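Local atomic coordinates of peptide-binding protein (Photobacterium damsela subsp. piscicida, PDB entry 6SQX), a protein that probably acts as a secreted NlpC/P60 cysteine endopeptidase that cleaves the peptidoglycan of potentially competing bacteria. Residues A[229-240]-A[252-263]; A[290-298]-A[331-339]. All coordinates share one frame; numbering follows the deposited sequence.

Along the chain the two contacts come in series: interaction 1 (229-240 with 252-263) is complete before interaction 2 (290-298 with 331-339) begins. Their centres lie about 12 Å apart, and one antiparallel sheet serves both, since strand 230-234 pairs with strand 259-262 on one flank and with strand 289-291 on the other. The join is direct: Leu231 O lies 2.8 Å from Trp292 N, and Ile258 CD1 comes within 3.6 Å of Trp292 NE1. Interaction 2 then packs the loop that leaves strand 289-291 against the C-terminal end of helix 326-334, part of the NlpC/P60 region, so the small beta unit and the peptidase region are in direct contact.

Interaction 1: A[229-240]-A[252-263]; sequences YRLVTPTVRKQD and ILEAGSILPEHK. With EDO (1,2-ethanediol), chain N.
Val232 and Leu259 are a hydrogen-bonded antiparallel pair, exchanging two backbone bonds: Val232 N to Leu259 O (2.8 Å) and Leu259 N to Val232 O (3.0 Å). Beside them Val232 CG1 packs on Glu261 CB at 3.6 Å. The Pro234 ring crosses Leu253, its CG 3.6 Å from Leu253 CG, while Leu253 CD2 lies alongside the Gln239 amide, whose OE1 accepts from Lys288 N. Thr233 OG1, set anti to its own nitrogen (chi1 -166°), donates to Ser257 O. These buried residues line two antiparallel ladders: 230-234 and 259-262 are neighbours in a five-stranded sheet, and 238-240 with 252-254 form a beta hairpin. The pairing slips by one residue between them, across a type II turn from Glu254 to Ser257. Ser257 OG and N both donate to Glu254 O.

Toward solvent, charged side chains of 229-240 reach back to buried acids. Lys238, partly exposed, runs beside Glu254, and its NZ meets the syn lone pair of Glu254 OE2 at 2.7 Å; Arg330 forms a second salt bridge with OE1. At the other end the Arg230 chain bends at chi3 (54°) and turns the edge of its guanidinium to Glu261; NH1 makes a straight bond of 2.7 Å to OE1 on its syn side, 27° out of the carboxylate plane. Nearby, Pro260 CB sits over the Tyr229 ring, 4.0 Å from its centroid, a CH-pi contact.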
loop_
_atom_site.group_PDB
_atom_site.type_symbol
_atom_site.label_atom_id
_atom_site.label_comp_id
_atom_site.label_asym_id
_atom_site.label_seq_id
_atom_site.Cartn_x
_atom_site.Cartn_y
_atom_site.Cartn_z
ATOM N N TYR A 229 23.694 -3.379 -11.267
ATOM C CA TYR A 229 23.361 -2.028 -11.691
ATOM C C TYR A 229 23.178 -1.124 -10.486
ATOM O O TYR A 229 22.696 -1.548 -9.430
ATOM C CB TYR A 229 22.045 -1.991 -12.471
ATOM C CG TYR A 229 22.139 -2.436 -13.912
ATOM C CD1 TYR A 229 22.660 -1.591 -14.885
ATOM C CD2 TYR A 229 21.679 -3.701 -14.306
ATOM C CE1 TYR A 229 22.729 -1.998 -16.215
ATOM C CE2 TYR A 229 21.746 -4.097 -15.602
ATOM C CZ TYR A 229 22.268 -3.253 -16.562
ATOM O OH TYR A 229 22.325 -3.695 -17.865
ATOM N N ARG A 230 23.495 0.157 -10.686
ATOM C CA ARG A 230 22.920 1.190 -9.845
ATOM C C ARG A 230 21.407 1.191 -10.048
ATOM O O ARG A 230 20.921 0.993 -11.163
ATOM C CB ARG A 230 23.496 2.516 -10.308
ATOM C CG ARG A 230 23.063 3.725 -9.584
ATOM C CD ARG A 230 24.070 4.872 -9.934
ATOM N NE ARG A 230 24.214 5.059 -11.389
ATOM C CZ ARG A 230 25.276 4.756 -12.145
ATOM N NH1 ARG A 230 25.201 4.937 -13.458
ATOM N NH2 ARG A 230 26.415 4.316 -11.631
ATOM N N LEU A 231 20.657 1.376 -8.965
ATOM C CA LEU A 231 19.203 1.445 -9.019
ATOM C C LEU A 231 18.731 2.874 -8.752
ATOM O O LEU A 231 19.357 3.627 -7.982
ATOM C CB LEU A 231 18.587 0.501 -7.975
ATOM C CG LEU A 231 18.918 -0.976 -8.190
ATOM C CD1 LEU A 231 18.385 -1.802 -7.002
ATOM C CD2 LEU A 231 18.312 -1.510 -9.502
ATOM N N VAL A 232 17.617 3.237 -9.398
ATOM C CA VAL A 232 17.039 4.556 -9.234
ATOM C C VAL A 232 15.563 4.407 -8.904
ATOM O O VAL A 232 14.944 3.355 -9.105
ATOM C CB VAL A 232 17.217 5.475 -10.473
ATOM C CG1 VAL A 232 18.685 5.805 -10.716
ATOM C CG2 VAL A 232 16.546 4.856 -11.712
ATOM N N THR A 233 14.969 5.505 -8.450
ATOM C CA THR A 233 13.567 5.513 -8.075
ATOM C C THR A 233 13.003 6.879 -8.452
ATOM O O THR A 233 13.732 7.884 -8.389
ATOM C CB THR A 233 13.402 5.188 -6.565
ATOM O OG1 THR A 233 12.042 4.874 -6.252
ATOM C CG2 THR A 233 13.956 6.318 -5.659
ATOM N N PRO A 234 11.742 6.950 -8.869
ATOM C CA PRO A 234 11.233 8.249 -9.352
ATOM C C PRO A 234 11.094 9.243 -8.216
ATOM O O PRO A 234 10.813 8.882 -7.070
ATOM C CB PRO A 234 9.851 7.906 -9.910
ATOM C CG PRO A 234 9.942 6.397 -10.325
ATOM C CD PRO A 234 10.823 5.827 -9.182
ATOM N N THR A 235 11.180 10.523 -8.570
ATOM C CA THR A 235 11.044 11.590 -7.579
ATOM C C THR A 235 9.704 12.312 -7.641
ATOM O O THR A 235 9.498 13.249 -6.855
ATOM C CB THR A 235 12.197 12.591 -7.693
ATOM O OG1 THR A 235 12.209 13.092 -9.023
ATOM C CG2 THR A 235 13.531 11.882 -7.413
ATOM N N VAL A 236 8.793 11.907 -8.540
ATOM C CA VAL A 236 7.427 12.420 -8.611
ATOM C C VAL A 236 6.486 11.221 -8.728
ATOM O O VAL A 236 6.916 10.099 -9.031
ATOM C CB VAL A 236 7.217 13.380 -9.812
ATOM C CG1 VAL A 236 8.124 14.641 -9.700
ATOM C CG2 VAL A 236 7.431 12.656 -11.162
ATOM N N ARG A 237 5.190 11.454 -8.476
ATOM C CA ARG A 237 4.269 10.317 -8.369
ATOM C C ARG A 237 4.108 9.606 -9.710
ATOM O O ARG A 237 4.207 8.376 -9.790
ATOM C CB ARG A 237 2.915 10.716 -7.763
ATOM C CG ARG A 237 2.004 9.482 -7.582
ATOM C CD ARG A 237 0.831 9.706 -6.664
ATOM N NE ARG A 237 -0.207 10.598 -7.180
ATOM C CZ ARG A 237 -1.380 10.206 -7.701
ATOM N NH1 ARG A 237 -2.291 11.115 -8.052
ATOM N NH2 ARG A 237 -1.672 8.925 -7.889
ATOM N N LYS A 238 3.795 10.349 -10.778
ATOM C CA LYS A 238 3.580 9.760 -12.095
ATOM C C LYS A 238 4.322 10.559 -13.143
ATOM O O LYS A 238 4.365 11.786 -13.064
ATOM C CB LYS A 238 2.114 9.809 -12.513
ATOM C CG LYS A 238 1.195 8.847 -11.666
ATOM C CD LYS A 238 -0.225 9.065 -12.040
ATOM C CE LYS A 238 -1.167 8.283 -11.165
ATOM N NZ LYS A 238 -1.322 6.861 -11.644
ATOM N N GLN A 239 4.868 9.873 -14.145
ATOM C CA GLN A 239 5.439 10.588 -15.280
ATOM C C GLN A 239 5.348 9.674 -16.497
ATOM O O GLN A 239 5.239 8.453 -16.368
ATOM C CB GLN A 239 6.867 11.022 -14.983
ATOM C CG GLN A 239 7.795 9.894 -14.818
ATOM C CD GLN A 239 9.112 10.404 -14.177
ATOM O OE1 GLN A 239 9.895 11.100 -14.822
ATOM N NE2 GLN A 239 9.340 10.080 -12.901
ATOM N N ASP A 240 5.357 10.274 -17.694
ATOM C CA ASP A 240 5.218 9.520 -18.937
ATOM C C ASP A 240 6.586 9.111 -19.482
ATOM O O ASP A 240 7.504 9.938 -19.563
ATOM C CB ASP A 240 4.533 10.413 -19.967
ATOM C CG ASP A 240 3.148 10.805 -19.532
ATOM O OD1 ASP A 240 2.445 9.921 -19.006
ATOM O OD2 ASP A 240 2.739 12.003 -19.674
ATOM N N ILE A 252 3.422 4.601 -18.071
ATOM C CA ILE A 252 3.512 5.496 -16.929
ATOM C C ILE A 252 4.505 4.931 -15.924
ATOM O O ILE A 252 4.425 3.755 -15.528
ATOM C CB ILE A 252 2.134 5.760 -16.308
ATOM C CG1 ILE A 252 1.285 6.497 -17.352
ATOM C CG2 ILE A 252 2.279 6.577 -15.020
ATOM C CD1 ILE A 252 -0.136 6.795 -16.922
ATOM N N LEU A 253 5.460 5.745 -15.515
ATOM C CA LEU A 253 6.414 5.373 -14.461
ATOM C C LEU A 253 5.913 5.929 -13.132
ATOM O O LEU A 253 5.641 7.133 -13.020
ATOM C CB LEU A 253 7.780 6.001 -14.785
ATOM C CG LEU A 253 8.927 5.842 -13.786
ATOM C CD1 LEU A 253 9.263 4.339 -13.606
ATOM C CD2 LEU A 253 10.147 6.654 -14.223
ATOM N N GLU A 254 5.792 5.063 -12.113
ATOM C CA GLU A 254 5.152 5.411 -10.849
ATOM C C GLU A 254 6.180 5.474 -9.731
ATOM O O GLU A 254 7.104 4.634 -9.650
ATOM C CB GLU A 254 4.104 4.361 -10.470
ATOM C CG GLU A 254 2.920 4.344 -11.432
ATOM C CD GLU A 254 1.693 5.153 -10.967
ATOM O OE1 GLU A 254 1.780 5.820 -9.904
ATOM O OE2 GLU A 254 0.672 5.107 -11.701
ATOM N N ALA A 255 6.022 6.449 -8.839
ATOM C CA ALA A 255 6.852 6.468 -7.635
ATOM C C ALA A 255 6.726 5.132 -6.895
ATOM O O ALA A 255 5.672 4.481 -6.911
ATOM C CB ALA A 255 6.448 7.630 -6.723
ATOM N N GLY A 256 7.822 4.738 -6.262
ATOM C CA GLY A 256 7.926 3.426 -5.629
ATOM C C GLY A 256 8.646 2.409 -6.484
ATOM O O GLY A 256 9.154 1.420 -5.954
ATOM N N SER A 257 8.721 2.633 -7.800
ATOM C CA SER A 257 9.466 1.735 -8.667
ATOM C C SER A 257 10.957 1.833 -8.365
ATOM O O SER A 257 11.479 2.884 -8.004
ATOM C CB SER A 257 9.287 2.152 -10.127
ATOM O OG SER A 257 7.912 2.169 -10.465
ATOM N N ILE A 258 11.656 0.720 -8.564
ATOM C CA ILE A 258 13.068 0.597 -8.314
ATOM C C ILE A 258 13.655 -0.077 -9.551
ATOM O O ILE A 258 13.341 -1.237 -9.850
ATOM C CB ILE A 258 13.351 -0.190 -7.024
ATOM C CG1 ILE A 258 12.736 0.527 -5.810
ATOM C CG2 ILE A 258 14.853 -0.409 -6.802
ATOM C CD1 ILE A 258 12.668 -0.427 -4.559
ATOM N N LEU A 259 14.461 0.666 -10.316
ATOM C CA LEU A 259 14.838 0.190 -11.636
ATOM C C LEU A 259 16.309 0.468 -11.908
ATOM O O LEU A 259 16.887 1.410 -11.344
ATOM C CB LEU A 259 14.014 0.909 -12.718
ATOM C CG LEU A 259 12.501 0.586 -12.679
ATOM C CD1 LEU A 259 11.711 1.634 -13.508
ATOM C CD2 LEU A 259 12.254 -0.841 -13.238
ATOM N N PRO A 260 16.945 -0.340 -12.760
ATOM C CA PRO A 260 18.348 -0.093 -13.121
ATOM C C PRO A 260 18.535 1.207 -13.899
ATOM O O PRO A 260 17.638 1.687 -14.599
ATOM C CB PRO A 260 18.707 -1.295 -14.020
ATOM C CG PRO A 260 17.710 -2.364 -13.656
ATOM C CD PRO A 260 16.426 -1.589 -13.358
ATOM N N GLU A 261 19.763 1.727 -13.821
ATOM C CA GLU A 261 20.128 2.907 -14.581
ATOM C C GLU A 261 21.596 2.776 -14.982
ATOM O O GLU A 261 22.437 2.328 -14.194
ATOM C CB GLU A 261 19.906 4.157 -13.701
ATOM C CG GLU A 261 20.553 5.455 -14.196
ATOM C CD GLU A 261 21.967 5.653 -13.647
ATOM O OE1 GLU A 261 22.898 5.816 -14.465
ATOM O OE2 GLU A 261 22.155 5.651 -12.395
ATOM N N HIS A 262 21.893 3.135 -16.225
ATOM C CA HIS A 262 23.250 3.075 -16.740
ATOM C C HIS A 262 23.495 4.332 -17.565
ATOM O O HIS A 262 22.688 4.656 -18.444
ATOM C CB HIS A 262 23.401 1.805 -17.588
ATOM C CG HIS A 262 24.741 1.677 -18.240
ATOM N ND1 HIS A 262 25.855 1.235 -17.560
ATOM C CD2 HIS A 262 25.156 1.952 -19.502
ATOM C CE1 HIS A 262 26.896 1.228 -18.375
ATOM N NE2 HIS A 262 26.501 1.662 -19.559
ATOM N N LYS A 263 24.585 5.053 -17.255
ATOM C CA LYS A 263 24.928 6.287 -17.973
ATOM C C LYS A 263 23.767 7.276 -17.989
ATOM O O LYS A 263 23.609 8.072 -18.928
ATOM C CB LYS A 263 25.510 6.029 -19.367
ATOM C CG LYS A 263 26.872 5.322 -19.299
ATOM C CD LYS A 263 27.405 4.973 -20.686
ATOM C CE LYS A 263 28.706 4.155 -20.612
ATOM N NZ LYS A 263 29.128 3.580 -21.928
HETATM C C1 EDO N . -0.956 2.645 -15.299
HETATM O O1 EDO N . 0.204 1.918 -15.702
HETATM C C2 EDO N . -0.705 3.181 -13.891
HETATM O O2 EDO N . 0.175 4.293 -13.918
HETATM O O HOH W 1 24.582 1.060 -13.279
HETATM O O HOH W 2 10.056 6.537 -5.541
HETATM O O HOH W 3 7.166 8.848 -11.496
HETATM O O HOH W 4 -0.268 6.614 -8.231
#

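Interaction 2: A[290-298]-A[331-339]; sequences TTWPMTPSY and LFSTFGIWL
The indole of Trp292 meets the end of helix 326-334 through its edge: NE1 donates to Ser333 O at 2.9 Å, with an N-H...O angle of 175° and the acceptor only 4° out of the ring plane. Over the centre of one indole face lies CG of the following residue, Pro293, which is joined by a cis peptide bond. The Phe335 ring has Thr295 O near the plane at its edge, while Met294 SD stands obliquely to it, 4.4 Å from the centroid, in a Met-aromatic contact; outside the two segments, Phe301 stacks on the same ring.

Met294 touches both Thr334 and Phe335. Its CG is anti to the backbone nitrogen (chi1 177°), which brings CG to 3.6 Å from Phe335 CE1, and the bend at chi3 lays CE beside Thr334 CG2 at 3.7 Å. Its backbone N donates to Thr334 O (3.0 Å), in the carbonyl plane. The carbonyls of Ser333 and Thr334 thus each accept a bond from the 292-294 loop, and Ser333 O also accepts from Gly336 N. Gly336, with positive phi, ends the helix in a Schellman motif, and its CA comes to 3.8 Å from Trp292 CZ2. Water 5 donates to both Met294 O and Phe335 O, tying the two backbones together.

Helix 50-64 flanks the contact through Asn57, which donates to the carbonyls of Phe335 and Gly336. Helix 298-308, whose N-cap is Ser297, meets Met294 and Phe335 through Asn300, and strand 230-234 places Thr233 against Trp292 and Thr334.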
loop_
_atom_site.group_PDB
_atom_site.type_symbol
_atom_site.label_atom_id
_atom_site.label_comp_id
_atom_site.label_asym_id
_atom_site.label_seq_id
_atom_site.Cartn_x
_atom_site.Cartn_y
_atom_site.Cartn_z
ATOM N N THR A 290 16.080 9.515 -9.018
ATOM C CA THR A 290 17.286 9.696 -8.230
ATOM C C THR A 290 17.809 8.337 -7.778
ATOM O O THR A 290 17.064 7.366 -7.715
ATOM C CB THR A 290 17.041 10.639 -7.036
ATOM O OG1 THR A 290 18.291 11.126 -6.529
ATOM C CG2 THR A 290 16.332 9.904 -5.940
ATOM N N THR A 291 19.098 8.289 -7.444
ATOM C CA THR A 291 19.669 7.028 -6.984
ATOM C C THR A 291 18.919 6.517 -5.760
ATOM O O THR A 291 18.629 7.271 -4.824
ATOM C CB THR A 291 21.162 7.197 -6.657
ATOM O OG1 THR A 291 21.876 7.589 -7.840
ATOM C CG2 THR A 291 21.762 5.891 -6.105
ATOM N N TRP A 292 18.610 5.227 -5.770
ATOM C CA TRP A 292 17.873 4.565 -4.707
ATOM C C TRP A 292 18.854 3.806 -3.815
ATOM O O TRP A 292 19.841 3.265 -4.318
ATOM C CB TRP A 292 16.878 3.589 -5.345
ATOM C CG TRP A 292 16.075 2.838 -4.339
ATOM C CD1 TRP A 292 14.856 3.190 -3.833
ATOM C CD2 TRP A 292 16.424 1.590 -3.731
ATOM N NE1 TRP A 292 14.444 2.260 -2.903
ATOM C CE2 TRP A 292 15.394 1.266 -2.831
ATOM C CE3 TRP A 292 17.529 0.739 -3.838
ATOM C CZ2 TRP A 292 15.408 0.089 -2.070
ATOM C CZ3 TRP A 292 17.566 -0.405 -3.046
ATOM C CH2 TRP A 292 16.508 -0.720 -2.182
ATOM N N PRO A 293 18.650 3.739 -2.482
ATOM C CA PRO A 293 17.565 4.425 -1.762
ATOM C C PRO A 293 17.779 5.920 -1.642
ATOM O O PRO A 293 18.916 6.397 -1.523
ATOM C CB PRO A 293 17.629 3.817 -0.360
ATOM C CG PRO A 293 18.451 2.570 -0.499
ATOM C CD PRO A 293 19.428 2.860 -1.573
ATOM N N MET A 294 16.670 6.656 -1.671
ATOM C CA MET A 294 16.758 8.090 -1.477
ATOM C C MET A 294 17.246 8.372 -0.052
ATOM O O MET A 294 16.900 7.660 0.895
ATOM C CB MET A 294 15.366 8.675 -1.681
ATOM C CG MET A 294 15.247 10.154 -1.456
ATOM S SD MET A 294 13.596 10.810 -1.873
ATOM C CE MET A 294 13.551 10.585 -3.637
ATOM N N THR A 295 18.028 9.430 0.108
ATOM C CA THR A 295 18.550 9.757 1.422
ATOM C C THR A 295 17.408 10.132 2.365
ATOM O O THR A 295 16.514 10.900 1.975
ATOM C CB THR A 295 19.503 10.941 1.278
ATOM O OG1 THR A 295 20.598 10.557 0.437
ATOM C CG2 THR A 295 20.043 11.363 2.620
ATOM N N PRO A 296 17.387 9.597 3.624
ATOM C CA PRO A 296 16.253 9.791 4.534
ATOM C C PRO A 296 16.321 11.111 5.307
ATOM O O PRO A 296 16.281 11.142 6.539
ATOM C CB PRO A 296 16.339 8.565 5.447
ATOM C CG PRO A 296 17.838 8.378 5.602
ATOM C CD PRO A 296 18.382 8.656 4.181
ATOM N N SER A 297 16.445 12.216 4.568
ATOM C CA SER A 297 16.488 13.533 5.166
ATOM C C SER A 297 15.065 14.021 5.432
ATOM O O SER A 297 14.099 13.610 4.767
ATOM C CB SER A 297 17.194 14.496 4.203
ATOM O OG SER A 297 16.482 14.610 2.978
ATOM N N TYR A 298 14.935 14.931 6.409
ATOM C CA TYR A 298 13.638 15.597 6.568
ATOM C C TYR A 298 13.184 16.248 5.259
ATOM O O TYR A 298 12.010 16.149 4.890
ATOM C CB TYR A 298 13.652 16.645 7.694
ATOM C CG TYR A 298 13.621 16.014 9.078
ATOM C CD1 TYR A 298 12.433 15.559 9.637
ATOM C CD2 TYR A 298 14.796 15.867 9.822
ATOM C CE1 TYR A 298 12.422 14.951 10.913
ATOM C CE2 TYR A 298 14.794 15.282 11.081
ATOM C CZ TYR A 298 13.606 14.821 11.622
ATOM O OH TYR A 298 13.617 14.232 12.880
ATOM N N LEU A 331 5.519 5.215 0.334
ATOM C CA LEU A 331 6.419 6.300 0.726
ATOM C C LEU A 331 7.740 5.720 1.239
ATOM O O LEU A 331 8.835 6.143 0.845
ATOM C CB LEU A 331 5.770 7.158 1.819
ATOM C CG LEU A 331 6.707 8.156 2.548
ATOM C CD1 LEU A 331 7.076 9.259 1.581
ATOM C CD2 LEU A 331 6.068 8.718 3.829
ATOM N N PHE A 332 7.659 4.734 2.142
ATOM C CA PHE A 332 8.876 4.243 2.774
ATOM C C PHE A 332 9.756 3.477 1.801
ATOM O O PHE A 332 10.985 3.455 1.972
ATOM C CB PHE A 332 8.530 3.443 4.038
ATOM C CG PHE A 332 8.261 4.327 5.226
ATOM C CD1 PHE A 332 9.319 4.907 5.916
ATOM C CD2 PHE A 332 6.941 4.633 5.611
ATOM C CE1 PHE A 332 9.099 5.764 7.022
ATOM C CE2 PHE A 332 6.710 5.489 6.705
ATOM C CZ PHE A 332 7.804 6.048 7.417
ATOM N N SER A 333 9.141 2.853 0.770
ATOM C CA SER A 333 9.921 2.075 -0.193
ATOM C C SER A 333 10.948 2.942 -0.910
ATOM O O SER A 333 12.041 2.471 -1.231
ATOM C CB SER A 333 9.025 1.335 -1.197
ATOM O OG SER A 333 8.383 2.243 -2.109
ATOM N N THR A 334 10.601 4.208 -1.180
ATOM C CA THR A 334 11.521 5.143 -1.843
ATOM C C THR A 334 12.824 5.310 -1.066
ATOM O O THR A 334 13.888 5.576 -1.652
ATOM C CB THR A 334 10.800 6.488 -1.922
ATOM O OG1 THR A 334 9.675 6.303 -2.784
ATOM C CG2 THR A 334 11.668 7.614 -2.479
ATOM N N PHE A 335 12.759 5.129 0.252
ATOM C CA PHE A 335 13.879 5.266 1.170
ATOM C C PHE A 335 14.510 3.913 1.530
ATOM O O PHE A 335 15.379 3.867 2.415
ATOM C CB PHE A 335 13.394 6.001 2.425
ATOM C CG PHE A 335 12.903 7.387 2.123
ATOM C CD1 PHE A 335 13.830 8.432 1.973
ATOM C CD2 PHE A 335 11.551 7.626 1.933
ATOM C CE1 PHE A 335 13.398 9.710 1.653
ATOM C CE2 PHE A 335 11.102 8.919 1.621
ATOM C CZ PHE A 335 12.041 9.949 1.446
ATOM N N GLY A 336 14.047 2.819 0.909
ATOM C CA GLY A 336 14.567 1.513 1.297
ATOM C C GLY A 336 14.163 1.071 2.687
ATOM O O GLY A 336 14.955 0.414 3.372
ATOM N N ILE A 337 12.945 1.403 3.107
ATOM C CA ILE A 337 12.395 0.985 4.386
ATOM C C ILE A 337 11.166 0.174 4.046
ATOM O O ILE A 337 10.284 0.661 3.325
ATOM C CB ILE A 337 12.040 2.192 5.259
ATOM C CG1 ILE A 337 13.318 2.982 5.579
ATOM C CG2 ILE A 337 11.327 1.721 6.521
ATOM C CD1 ILE A 337 13.054 4.290 6.338
ATOM N N TRP A 338 11.139 -1.095 4.488
ATOM C CA TRP A 338 10.139 -2.050 4.021
ATOM C C TRP A 338 9.032 -2.167 5.053
ATOM O O TRP A 338 9.310 -2.504 6.218
ATOM C CB TRP A 338 10.767 -3.441 3.842
ATOM C CG TRP A 338 9.904 -4.378 3.039
ATOM C CD1 TRP A 338 9.882 -4.512 1.667
ATOM C CD2 TRP A 338 8.926 -5.307 3.551
ATOM N NE1 TRP A 338 8.960 -5.466 1.306
ATOM C CE2 TRP A 338 8.350 -5.960 2.443
ATOM C CE3 TRP A 338 8.500 -5.656 4.845
ATOM C CZ2 TRP A 338 7.357 -6.930 2.575
ATOM C CZ3 TRP A 338 7.514 -6.637 4.982
ATOM C CH2 TRP A 338 6.949 -7.260 3.858
ATOM N N LEU A 339 7.787 -1.948 4.616
ATOM C CA LEU A 339 6.595 -2.221 5.408
ATOM C C LEU A 339 5.774 -3.303 4.725
ATOM O O LEU A 339 5.754 -3.398 3.492
ATOM C CB LEU A 339 5.703 -0.961 5.481
ATOM C CG LEU A 339 6.282 0.272 6.182
ATOM C CD1 LEU A 339 5.205 1.367 6.327
ATOM C CD2 LEU A 339 6.951 -0.027 7.522
HETATM O O HOH W 5 17.346 5.814 2.771
#